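Putative NADPH-dependent oxidoreductase (Desulfitobacterium hafniense DCB-2, PDB 3DB2) probably catalyses the NADPH-dependent oxidation or reduction of a still unidentified substrate, as a two-domain dehydrogenase of the GFO/IDH/MocA type with a Rossmann-fold nucleotide-binding domain. Local coordinates at residues Asn4-Ala9 with Asp312-Gly317; Lys31-Tyr36 with Leu62-Val67; Cys86-Lys91 with Asp110-Glu115; Gly90-Val95 with Thr116-Leu121. One frame throughout, in Å; residues are numbered along the deposited sequence.

Contact 1: Asn4-Ala9 with Asp312-Gly317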
loop_
_atom_site.group_PDB
_atom_site.type_symbol
_atom_site.label_atom_id
_atom_site.label_comp_id
_atom_site.label_asym_id
_atom_site.label_seq_id
_atom_site.Cartn_x
_atom_site.Cartn_y
_atom_site.Cartn_z
ATOM N N ASN C 4 16.339 30.723 31.157
ATOM C CA ASN C 4 15.083 31.431 31.404
ATOM C C ASN C 4 14.003 30.777 30.557
ATOM O O ASN C 4 14.263 30.610 29.366
ATOM C CB ASN C 4 15.279 32.899 31.041
ATOM C CG ASN C 4 14.290 33.868 31.641
ATOM O OD1 ASN C 4 13.171 34.020 31.143
ATOM N ND2 ASN C 4 14.717 34.529 32.717
ATOM N N PRO C 5 12.873 30.378 31.105
ATOM C CA PRO C 5 11.792 29.843 30.273
ATOM C C PRO C 5 11.312 30.838 29.222
ATOM O O PRO C 5 11.270 32.040 29.481
ATOM C CB PRO C 5 10.649 29.591 31.256
ATOM C CG PRO C 5 11.389 29.354 32.543
ATOM C CD PRO C 5 12.525 30.337 32.536
ATOM N N VAL C 6 10.973 30.322 28.047
ATOM C CA VAL C 6 10.572 31.179 26.928
ATOM C C VAL C 6 9.102 31.500 27.146
ATOM O O VAL C 6 8.350 30.562 27.422
ATOM C CB VAL C 6 10.773 30.536 25.544
ATOM C CG1 VAL C 6 9.989 31.279 24.463
ATOM C CG2 VAL C 6 12.235 30.493 25.132
ATOM N N GLY C 7 8.729 32.762 27.008
ATOM C CA GLY C 7 7.357 33.200 27.155
ATOM C C GLY C 7 6.518 32.966 25.913
ATOM O O GLY C 7 6.850 33.427 24.821
ATOM N N VAL C 8 5.396 32.266 26.071
ATOM C CA VAL C 8 4.596 31.892 24.905
ATOM C C VAL C 8 3.172 32.383 25.042
ATOM O O VAL C 8 2.683 32.576 26.168
ATOM C CB VAL C 8 4.648 30.366 24.669
ATOM C CG1 VAL C 8 6.114 29.948 24.523
ATOM C CG2 VAL C 8 3.992 29.564 25.769
ATOM N N ALA C 9 2.527 32.615 23.915
ATOM C CA ALA C 9 1.113 32.992 23.857
ATOM C C ALA C 9 0.386 32.011 22.932
ATOM O O ALA C 9 0.939 31.715 21.873
ATOM C CB ALA C 9 0.822 34.379 23.333
ATOM N N ASP C 312 14.340 26.118 22.457
ATOM C CA ASP C 312 15.780 25.825 22.417
ATOM C C ASP C 312 16.469 26.672 21.361
ATOM O O ASP C 312 17.542 27.238 21.613
ATOM C CB ASP C 312 16.032 24.347 22.147
ATOM C CG ASP C 312 15.873 23.502 23.396
ATOM O OD1 ASP C 312 15.515 24.042 24.450
ATOM O OD2 ASP C 312 16.101 22.277 23.335
ATOM N N VAL C 313 15.895 26.772 20.150
ATOM C CA VAL C 313 16.527 27.629 19.154
ATOM C C VAL C 313 16.370 29.121 19.414
ATOM O O VAL C 313 17.172 29.935 18.944
ATOM C CB VAL C 313 16.028 27.281 17.730
ATOM C CG1 VAL C 313 16.371 25.813 17.492
ATOM C CG2 VAL C 313 14.564 27.599 17.572
ATOM N N ILE C 314 15.364 29.553 20.164
ATOM C CA ILE C 314 15.328 30.987 20.509
ATOM C C ILE C 314 16.436 31.293 21.508
ATOM O O ILE C 314 17.113 32.307 21.357
ATOM C CB ILE C 314 13.971 31.428 21.066
ATOM C CG1 ILE C 314 12.869 31.596 20.001
ATOM C CG2 ILE C 314 14.003 32.732 21.857
ATOM C CD1 ILE C 314 11.482 31.452 20.636
ATOM N N ARG C 315 16.656 30.426 22.493
ATOM C CA ARG C 315 17.627 30.703 23.541
ATOM C C ARG C 315 19.057 30.413 23.091
ATOM O O ARG C 315 19.978 31.132 23.498
ATOM C CB ARG C 315 17.322 29.913 24.809
ATOM C CG ARG C 315 16.089 30.380 25.573
ATOM C CD ARG C 315 16.434 31.418 26.645
ATOM N NE ARG C 315 15.274 31.950 27.341
ATOM C CZ ARG C 315 14.482 32.921 26.932
ATOM N NH1 ARG C 315 14.719 33.517 25.777
ATOM N NH2 ARG C 315 13.424 33.376 27.596
ATOM N N ASN C 316 19.256 29.383 22.281
ATOM C CA ASN C 316 20.583 28.848 22.013
ATOM C C ASN C 316 21.013 29.004 20.560
ATOM O O ASN C 316 22.150 28.678 20.205
ATOM C CB ASN C 316 20.656 27.360 22.358
ATOM C CG ASN C 316 20.254 26.976 23.762
ATOM O OD1 ASN C 316 20.467 27.704 24.733
ATOM N ND2 ASN C 316 19.675 25.794 23.942
ATOM N N GLY C 317 20.125 29.472 19.703
ATOM C CA GLY C 317 20.418 29.660 18.296
ATOM C C GLY C 317 20.144 28.414 17.461
ATOM O O GLY C 317 19.847 27.322 17.949
#

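Contact 2: Lys31-Tyr36 with Leu62-Val67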
loop_
_atom_site.group_PDB
_atom_site.type_symbol
_atom_site.label_atom_id
_atom_site.label_comp_id
_atom_site.label_asym_id
_atom_site.label_seq_id
_atom_site.Cartn_x
_atom_site.Cartn_y
_atom_site.Cartn_z
ATOM N N LYS C 31 6.867 29.176 29.494
ATOM C CA LYS C 31 5.930 29.874 30.371
ATOM C C LYS C 31 4.761 30.422 29.560
ATOM O O LYS C 31 4.929 31.322 28.735
ATOM C CB LYS C 31 6.631 31.010 31.125
ATOM C CG LYS C 31 5.745 32.050 31.749
ATOM C CD LYS C 31 6.295 33.460 31.663
ATOM N N LEU C 32 3.566 29.874 29.747
ATOM C CA LEU C 32 2.389 30.446 29.102
ATOM C C LEU C 32 1.990 31.746 29.808
ATOM O O LEU C 32 1.586 31.695 30.970
ATOM C CB LEU C 32 1.255 29.456 29.103
ATOM C CG LEU C 32 -0.077 29.634 28.398
ATOM C CD1 LEU C 32 -0.036 30.247 27.017
ATOM C CD2 LEU C 32 -0.751 28.261 28.256
ATOM N N VAL C 33 2.100 32.843 29.080
ATOM C CA VAL C 33 1.835 34.206 29.492
ATOM C C VAL C 33 0.405 34.641 29.203
ATOM O O VAL C 33 -0.360 35.140 30.041
ATOM C CB VAL C 33 2.774 35.185 28.739
ATOM C CG1 VAL C 33 2.423 36.618 29.117
ATOM C CG2 VAL C 33 4.239 34.918 28.999
ATOM N N THR C 34 -0.065 34.455 27.963
ATOM C CA THR C 34 -1.392 34.928 27.622
ATOM C C THR C 34 -1.957 34.086 26.489
ATOM O O THR C 34 -1.326 33.148 25.985
ATOM C CB THR C 34 -1.345 36.433 27.286
ATOM O OG1 THR C 34 -2.670 36.951 27.203
ATOM C CG2 THR C 34 -0.652 36.675 25.955
ATOM N N CYS C 35 -3.172 34.419 26.101
ATOM C CA CYS C 35 -3.915 33.775 25.039
ATOM C C CYS C 35 -4.845 34.764 24.349
ATOM O O CYS C 35 -5.296 35.810 24.867
ATOM C CB CYS C 35 -4.640 32.567 25.625
ATOM S SG CYS C 35 -6.148 33.024 26.551
ATOM N N TYR C 36 -5.146 34.443 23.098
ATOM C CA TYR C 36 -6.099 35.187 22.277
ATOM C C TYR C 36 -6.995 34.202 21.527
ATOM O O TYR C 36 -6.487 33.203 21.052
ATOM C CB TYR C 36 -5.352 36.124 21.325
ATOM C CG TYR C 36 -6.321 36.859 20.427
ATOM C CD1 TYR C 36 -7.044 37.950 20.887
ATOM C CD2 TYR C 36 -6.505 36.433 19.118
ATOM C CE1 TYR C 36 -7.935 38.618 20.061
ATOM C CE2 TYR C 36 -7.390 37.091 18.282
ATOM C CZ TYR C 36 -8.094 38.178 18.758
ATOM O OH TYR C 36 -8.980 38.823 17.919
ATOM N N LEU C 62 0.452 41.259 21.312
ATOM C CA LEU C 62 1.779 41.461 20.727
ATOM C C LEU C 62 2.575 42.515 21.470
ATOM O O LEU C 62 3.810 42.515 21.402
ATOM C CB LEU C 62 1.578 41.766 19.247
ATOM C CG LEU C 62 1.043 40.591 18.418
ATOM C CD1 LEU C 62 0.629 41.025 17.024
ATOM C CD2 LEU C 62 2.089 39.475 18.337
ATOM N N ALA C 63 1.880 43.370 22.201
ATOM C CA ALA C 63 2.535 44.419 22.995
ATOM C C ALA C 63 3.232 43.860 24.225
ATOM O O ALA C 63 4.073 44.535 24.828
ATOM C CB ALA C 63 1.544 45.494 23.426
ATOM N N ARG C 64 2.944 42.632 24.627
ATOM C CA ARG C 64 3.672 42.030 25.729
ATOM C C ARG C 64 5.089 41.601 25.377
ATOM O O ARG C 64 5.316 40.803 24.466
ATOM C CB ARG C 64 2.897 40.803 26.195
ATOM C CG ARG C 64 1.409 41.040 26.411
ATOM C CD ARG C 64 0.843 39.819 27.110
ATOM N NE ARG C 64 -0.458 40.058 27.696
ATOM C CZ ARG C 64 -0.806 40.218 28.956
ATOM N NH1 ARG C 64 0.076 40.183 29.939
ATOM N NH2 ARG C 64 -2.098 40.424 29.213
ATOM N N GLU C 65 6.074 42.135 26.091
ATOM C CA GLU C 65 7.480 41.937 25.795
ATOM C C GLU C 65 7.934 40.565 26.271
ATOM O O GLU C 65 8.952 40.053 25.811
ATOM C CB GLU C 65 8.285 43.093 26.414
ATOM C CG GLU C 65 7.737 44.462 25.997
ATOM C CD GLU C 65 8.805 45.498 25.705
ATOM O OE1 GLU C 65 10.009 45.175 25.816
ATOM O OE2 GLU C 65 8.434 46.654 25.365
ATOM N N ASP C 66 7.179 39.951 27.177
ATOM C CA ASP C 66 7.513 38.629 27.682
ATOM C C ASP C 66 6.842 37.571 26.800
ATOM O O ASP C 66 7.033 36.373 26.991
ATOM C CB ASP C 66 7.175 38.446 29.162
ATOM C CG ASP C 66 5.792 38.879 29.580
ATOM O OD1 ASP C 66 5.125 39.545 28.766
ATOM O OD2 ASP C 66 5.394 38.547 30.725
ATOM N N VAL C 67 6.074 37.989 25.796
ATOM C CA VAL C 67 5.667 36.988 24.790
ATOM C C VAL C 67 6.773 36.907 23.734
ATOM O O VAL C 67 6.924 37.853 22.970
ATOM C CB VAL C 67 4.311 37.298 24.159
ATOM C CG1 VAL C 67 4.087 36.480 22.890
ATOM C CG2 VAL C 67 3.227 36.990 25.175
#

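Contact 3: Cys86-Lys91 with Asp110-Glu115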
loop_
_atom_site.group_PDB
_atom_site.type_symbol
_atom_site.label_atom_id
_atom_site.label_comp_id
_atom_site.label_asym_id
_atom_site.label_seq_id
_atom_site.Cartn_x
_atom_site.Cartn_y
_atom_site.Cartn_z
ATOM N N CYS C 86 2.101 38.334 13.612
ATOM C CA CYS C 86 2.984 38.050 14.757
ATOM C C CYS C 86 4.452 38.214 14.403
ATOM O O CYS C 86 5.229 38.796 15.137
ATOM C CB CYS C 86 2.735 36.638 15.282
ATOM S SG CYS C 86 1.067 36.381 15.873
ATOM N N ALA C 87 4.870 37.695 13.238
ATOM C CA ALA C 87 6.271 37.812 12.858
ATOM C C ALA C 87 6.676 39.267 12.677
ATOM O O ALA C 87 7.812 39.653 13.008
ATOM C CB ALA C 87 6.512 36.995 11.587
ATOM N N ARG C 88 5.777 40.103 12.160
ATOM C CA ARG C 88 6.167 41.510 11.988
ATOM C C ARG C 88 6.273 42.237 13.323
ATOM O O ARG C 88 6.887 43.315 13.344
ATOM C CB ARG C 88 5.192 42.215 11.047
ATOM C CG ARG C 88 5.016 41.521 9.720
ATOM C CD ARG C 88 3.976 42.199 8.847
ATOM N NE ARG C 88 4.269 41.841 7.449
ATOM C CZ ARG C 88 3.415 41.711 6.448
ATOM N NH1 ARG C 88 2.116 41.917 6.640
ATOM N NH2 ARG C 88 3.883 41.375 5.248
ATOM N N SER C 89 5.708 41.686 14.396
ATOM C CA SER C 89 5.944 42.224 15.725
ATOM C C SER C 89 7.100 41.530 16.430
ATOM O O SER C 89 7.325 41.699 17.637
ATOM C CB SER C 89 4.727 42.103 16.645
ATOM O OG SER C 89 3.820 43.168 16.367
ATOM N N GLY C 90 7.874 40.737 15.699
ATOM C CA GLY C 90 9.093 40.153 16.234
ATOM C C GLY C 90 8.871 38.871 16.999
ATOM O O GLY C 90 9.792 38.361 17.628
ATOM N N LYS C 91 7.658 38.310 16.968
ATOM C CA LYS C 91 7.459 37.043 17.682
ATOM C C LYS C 91 7.882 35.834 16.841
ATOM O O LYS C 91 7.558 35.775 15.675
ATOM C CB LYS C 91 6.005 36.888 18.107
ATOM C CG LYS C 91 5.370 38.111 18.778
ATOM C CD LYS C 91 6.230 38.678 19.904
ATOM C CE LYS C 91 5.391 39.655 20.743
ATOM N NZ LYS C 91 6.225 40.167 21.870
ATOM N N ASP C 110 6.606 31.760 4.055
ATOM C CA ASP C 110 8.057 31.668 3.840
ATOM C C ASP C 110 8.656 33.070 3.732
ATOM O O ASP C 110 9.691 33.381 4.313
ATOM C CB ASP C 110 8.295 30.815 2.604
ATOM C CG ASP C 110 9.731 30.398 2.353
ATOM O OD1 ASP C 110 10.525 30.279 3.306
ATOM O OD2 ASP C 110 10.070 30.193 1.161
ATOM N N GLN C 111 7.973 33.953 3.018
ATOM C CA GLN C 111 8.528 35.285 2.761
ATOM C C GLN C 111 8.640 36.141 4.010
ATOM O O GLN C 111 9.654 36.788 4.302
ATOM C CB GLN C 111 7.614 35.944 1.730
ATOM C CG GLN C 111 7.875 37.443 1.635
ATOM C CD GLN C 111 9.031 37.784 0.716
ATOM O OE1 GLN C 111 9.794 36.909 0.300
ATOM N NE2 GLN C 111 9.135 39.082 0.418
ATOM N N VAL C 112 7.557 36.141 4.799
ATOM C CA VAL C 112 7.597 36.970 6.034
ATOM C C VAL C 112 8.568 36.432 7.052
ATOM O O VAL C 112 9.136 37.201 7.834
ATOM C CB VAL C 112 6.171 37.131 6.583
ATOM C CG1 VAL C 112 5.710 35.898 7.358
ATOM C CG2 VAL C 112 6.056 38.373 7.478
ATOM N N ILE C 113 8.808 35.116 7.100
ATOM C CA ILE C 113 9.837 34.558 7.970
ATOM C C ILE C 113 11.225 34.938 7.439
ATOM O O ILE C 113 12.103 35.332 8.207
ATOM C CB ILE C 113 9.732 33.035 8.103
ATOM C CG1 ILE C 113 8.392 32.558 8.685
ATOM C CG2 ILE C 113 10.873 32.406 8.901
ATOM C CD1 ILE C 113 7.933 33.158 9.985
ATOM N N LYS C 114 11.413 34.854 6.123
ATOM C CA LYS C 114 12.673 35.340 5.556
ATOM C C LYS C 114 12.896 36.800 5.942
ATOM O O LYS C 114 13.914 37.117 6.564
ATOM C CB LYS C 114 12.645 35.132 4.032
ATOM C CG LYS C 114 12.841 33.684 3.600
ATOM C CD LYS C 114 12.708 33.399 2.119
ATOM C CE LYS C 114 11.431 33.925 1.497
ATOM N NZ LYS C 114 11.284 33.649 0.033
ATOM N N GLU C 115 11.937 37.647 5.596
ATOM C CA GLU C 115 11.947 39.066 5.898
ATOM C C GLU C 115 12.318 39.348 7.359
ATOM O O GLU C 115 13.299 40.027 7.668
ATOM C CB GLU C 115 10.589 39.734 5.673
ATOM C CG GLU C 115 10.359 40.312 4.305
ATOM C CD GLU C 115 8.919 40.234 3.832
ATOM O OE1 GLU C 115 8.004 40.186 4.677
ATOM O OE2 GLU C 115 8.694 40.230 2.594
HETATM O O HOH W 1 7.265 41.583 6.509
HETATM O O HOH W 2 5.703 40.220 3.733
#

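Contact 4: Gly90-Val95 with Thr116-Leu121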
loop_
_atom_site.group_PDB
_atom_site.type_symbol
_atom_site.label_atom_id
_atom_site.label_comp_id
_atom_site.label_asym_id
_atom_site.label_seq_id
_atom_site.Cartn_x
_atom_site.Cartn_y
_atom_site.Cartn_z
ATOM N N GLY C 90 7.874 40.737 15.699
ATOM C CA GLY C 90 9.093 40.153 16.234
ATOM C C GLY C 90 8.871 38.871 16.999
ATOM O O GLY C 90 9.792 38.361 17.628
ATOM N N LYS C 91 7.658 38.310 16.968
ATOM C CA LYS C 91 7.459 37.043 17.682
ATOM C C LYS C 91 7.882 35.834 16.841
ATOM O O LYS C 91 7.558 35.775 15.675
ATOM C CB LYS C 91 6.005 36.888 18.107
ATOM C CG LYS C 91 5.370 38.111 18.778
ATOM C CD LYS C 91 6.230 38.678 19.904
ATOM C CE LYS C 91 5.391 39.655 20.743
ATOM N NZ LYS C 91 6.225 40.167 21.870
ATOM N N HIS C 92 8.593 34.931 17.494
ATOM C CA HIS C 92 8.934 33.613 16.953
ATOM C C HIS C 92 7.662 32.792 16.811
ATOM O O HIS C 92 6.674 32.960 17.533
ATOM C CB HIS C 92 9.995 32.975 17.837
ATOM C CG HIS C 92 11.191 33.874 18.000
ATOM N ND1 HIS C 92 11.697 34.284 19.217
ATOM C CD2 HIS C 92 11.973 34.510 17.116
ATOM C CE1 HIS C 92 12.741 35.080 19.045
ATOM N NE2 HIS C 92 12.954 35.240 17.741
ATOM N N ILE C 93 7.626 31.858 15.837
ATOM C CA ILE C 93 6.390 31.272 15.393
ATOM C C ILE C 93 6.385 29.754 15.555
ATOM O O ILE C 93 7.260 29.079 15.013
ATOM C CB ILE C 93 6.139 31.572 13.902
ATOM C CG1 ILE C 93 6.110 33.054 13.498
ATOM C CG2 ILE C 93 4.873 30.865 13.454
ATOM C CD1 ILE C 93 4.940 33.823 14.080
ATOM N N TYR C 94 5.401 29.248 16.271
ATOM C CA TYR C 94 4.947 27.860 16.175
ATOM C C TYR C 94 3.577 27.938 15.477
ATOM O O TYR C 94 2.660 28.644 15.901
ATOM C CB TYR C 94 4.973 27.119 17.520
ATOM C CG TYR C 94 4.431 25.711 17.360
ATOM C CD1 TYR C 94 3.072 25.427 17.476
ATOM C CD2 TYR C 94 5.284 24.659 17.079
ATOM C CE1 TYR C 94 2.547 24.176 17.329
ATOM C CE2 TYR C 94 4.778 23.372 16.925
ATOM C CZ TYR C 94 3.428 23.149 17.059
ATOM O OH TYR C 94 2.883 21.895 16.910
ATOM N N VAL C 95 3.421 27.158 14.410
ATOM C CA VAL C 95 2.132 26.992 13.764
ATOM C C VAL C 95 1.859 25.487 13.567
ATOM O O VAL C 95 2.743 24.673 13.290
ATOM C CB VAL C 95 1.982 27.786 12.464
ATOM C CG1 VAL C 95 2.858 27.288 11.343
ATOM C CG2 VAL C 95 0.522 27.794 11.992
ATOM N N THR C 116 11.505 38.826 8.269
ATOM C CA THR C 116 11.653 39.176 9.686
ATOM C C THR C 116 12.765 38.427 10.384
ATOM O O THR C 116 13.327 38.919 11.377
ATOM C CB THR C 116 10.293 38.951 10.365
ATOM O OG1 THR C 116 9.928 37.583 10.239
ATOM C CG2 THR C 116 9.188 39.710 9.614
ATOM N N GLY C 117 13.149 37.248 9.928
ATOM C CA GLY C 117 14.205 36.484 10.571
ATOM C C GLY C 117 13.854 35.831 11.876
ATOM O O GLY C 117 14.732 35.368 12.615
ATOM N N VAL C 118 12.577 35.758 12.246
ATOM C CA VAL C 118 12.166 34.986 13.428
ATOM C C VAL C 118 12.281 33.491 13.174
ATOM O O VAL C 118 12.265 33.030 12.039
ATOM C CB VAL C 118 10.733 35.394 13.821
ATOM C CG1 VAL C 118 10.700 36.888 14.108
ATOM C CG2 VAL C 118 9.725 35.075 12.755
ATOM N N LYS C 119 12.477 32.686 14.183
ATOM C CA LYS C 119 12.385 31.264 14.277
ATOM C C LYS C 119 10.950 30.847 13.909
ATOM O O LYS C 119 9.950 31.483 14.248
ATOM C CB LYS C 119 12.713 30.718 15.656
ATOM C CG LYS C 119 14.085 31.137 16.165
ATOM C CD LYS C 119 15.108 31.234 15.042
ATOM C CE LYS C 119 16.510 31.274 15.660
ATOM N NZ LYS C 119 17.549 30.926 14.650
ATOM N N PHE C 120 10.882 29.739 13.201
ATOM C CA PHE C 120 9.625 29.189 12.703
ATOM C C PHE C 120 9.659 27.669 12.788
ATOM O O PHE C 120 10.647 27.129 12.273
ATOM C CB PHE C 120 9.412 29.663 11.281
ATOM C CG PHE C 120 8.212 29.027 10.595
ATOM C CD1 PHE C 120 6.968 29.627 10.744
ATOM C CD2 PHE C 120 8.309 27.875 9.827
ATOM C CE1 PHE C 120 5.862 29.050 10.169
ATOM C CE2 PHE C 120 7.198 27.294 9.250
ATOM C CZ PHE C 120 5.977 27.902 9.418
ATOM N N LEU C 121 8.605 27.084 13.322
ATOM C CA LEU C 121 8.343 25.639 13.225
ATOM C C LEU C 121 6.896 25.452 12.789
ATOM O O LEU C 121 5.947 26.029 13.330
ATOM C CB LEU C 121 8.699 24.898 14.507
ATOM C CG LEU C 121 8.502 23.384 14.562
ATOM C CD1 LEU C 121 9.445 22.671 13.607
ATOM C CD2 LEU C 121 8.705 22.836 15.976
#

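Contact 1: Asn4-Ala9 with Asp312-Gly317
Arg315, from the last turn of helix 302-316, lies across the start of strand 6-11 and grips the backbone of Asn4 and Pro5 in a mostly polar contact at the surface of the Rossmann domain. Two neighbouring carbonyls sit at the edge of its guanidinium. NE donates to Asn4 O over 2.6 Å, a fairly straight bond (160° at the hydrogen) with the oxygen close to the guanidinium plane. NH2 gives a longer, more bent bond of 3.2 Å to Pro5 O, and it comes in above the plane of that carbonyl. Val6 closes one face of the same group: CG2 stands 3.8 Å above the guanidinium plane, over its centre. The arginine chain bends sharply at its second torsion (chi2 -92°), which turns the charged end toward the carbonyls of Asn4 and Pro5. Next to it, Ile314 CD1 meets Val6 CG1 at 4.1 Å, and Met69 of the neighbouring strand also touches both residues. NH2 has a further partner in Glu68, whose OE2 makes a salt bridge with it and also accepts from Gly7 N. A leucine in place of Arg315 would probably leave the Asn4 and Pro5 carbonyls without these donors and Glu68 without its positive mate. One turn back, Asp312 is salt-bridged to Lys29. Strand 6-11 is the first strand of the parallel Rossmann sheet, and the helix packing on it comes from late in the chain, an arrangement consistent with the two-domain GFO/IDH/MocA architecture.

Contact 2: Lys31-Tyr36 with Leu62-Val67
In the Rossmann fold of this protein, Val33 and Thr34 on the second strand, 30-36, are covered by the loop 62-67 that leads from helix 58-62 into strand 69-72. No hydrogen bond crosses the contact, which is made by side chains packing. The loop folds into a type I turn from Arg64 to Val67, closed by Val67 N donating to Arg64 O at 3.2 Å. Val33 CG1 faces the Asp66 carboxylate, 3.9 Å from OD2, while its other methyl, CG2, lies 3.7 Å from the backbone oxygen Asp66 O. Val67 CG2 sits between the two strand residues, 4.0 Å from both Val33 CB and Thr34 CG2. Arg64 stretches out from the turn and crosses Thr34: its CD touches Thr34 CG2 at 3.7 Å, and the guanidinium then has Thr34 CB over one face. The threonine carries its hydroxyl anti to the backbone N (chi1 -169°), which presents CG2 to the arginine and to Val67 while OG1 is used elsewhere. That other partner is Asp55: its OD2 is hydrogen-bonded to Thr34 OG1 and salt-bridged to Arg64 NE, so one carboxylate oxygen ties together both side chains of the crossing. Lys91 NZ, coming from the end of the next helix-strand connection, is hydrogen-bonded to both Arg64 O and Val67 O and so bridges the two ends of the turn. Around the site, Thr34 also touches Leu61 of helix 58-62, and both Thr34 and Arg64 lean on Ala53 of the short strand 53-54, which borders strand 30-36 in the sheet.

Contact 3: Cys86-Lys91 with Asp110-Glu115
Ala87 and Ile113 mark where the two backbones come nearest, with 6.9 Å between their CA atoms: the end of helix 79-88 rests there on helix 103-116. The two are successive helices of the Rossmann fold, before and after strand 92-96, and both reach Ile93 on the same face of the sheet. The first ends in a Schellman motif, in which Lys91 N bonds back to Cys86 O and Gly90 N to Ala87 O. Gly90 is the C-prime residue, with a positive phi of 85° at which a side chain would run into the preceding carbonyl oxygen. The small side chain of Ala87 lets the helices close up. Its CB lies 4.4 Å from Val112 CG2 and the same distance from Ile113 CD1, so it is received between a branch of one residue and the end of the next. Val112 holds CG2 anti to its backbone N, and this methyl also touches the neighbouring Arg88, 3.9 Å from NE, where the two side chains cross at about a right angle. Val112 also touches Ile83 and Glu84 of helix 79-88, while Val118 covers Ala87 and Ile113. Arg88 runs extended over Val112 to the solvent side. There its NH2 and Glu115 OE1, 4.3 Å apart, are too far for a salt bridge, though their opposite charges would still attract. Water 1, in the guanidinium plane, accepts from Arg88 NE at 3.2 Å and also lies beside Glu115 OE1, though at 2.4 Å that second approach is too short to be trusted in detail.

Contact 4: Gly90-Val95 with Thr116-Leu121
Val118 is the wedge at the start of this pairing: its CB fits against His92 CD2 at 3.6 Å, and CG1 and CG2 both press on Lys91 O from the same side, each 3.7 Å away. That oxygen is buried there and has no polar partner in the model. Beyond it the two backbones run parallel, and three bonds zip them together: Ile93 N to Lys119 O (2.8 Å), Leu121 N to Ile93 O (2.9 Å) and Val95 N to Leu121 O. These strands, 92-96 and 120-123, are joined through helix 103-116 in a beta-alpha-beta unit of the Rossmann sheet, with 120-123 at its edge. On the face turned to that helix, Phe120 fills the dip between Ile93 and Val95. Its ring swings out anti to the backbone N (chi1 173°), with CD1 3.6 Å from Ile93 CG2 and CE1 3.7 Å from Val95 CG1, while Ile109 and Ile113 close over it. With an alanine here, a gap would probably open between Ile93, Val95 and the helix. On the opposite face Leu121 pushes CD2 against the edge of the Tyr94 ring, 4.0 Å from its CD2, and Glu306 binds the tyrosine hydroxyl.

All four contacts lie at the Rossmann domain, on one side of the chain's centre, but contact 1 brings in a helix from some 300 residues later and so encloses the others along the sequence. Contact 2 closes before contacts 3 and 4 open from a shared stretch, Gly90-Lys91. Contacts 1, 2 and 4 reach the same parallel sheet, with centres 11 to 14 Å apart; contacts 3 and 4 lie only 6 Å apart, one between helices, the other between strands. Ile314 of contact 1 packs on His92 of contact 4. Helix 302-316 thus reaches from strand 6-11, in the middle of the sheet, to strand 120-123 at its edge, tying a late helix of the chain to the Rossmann sheet.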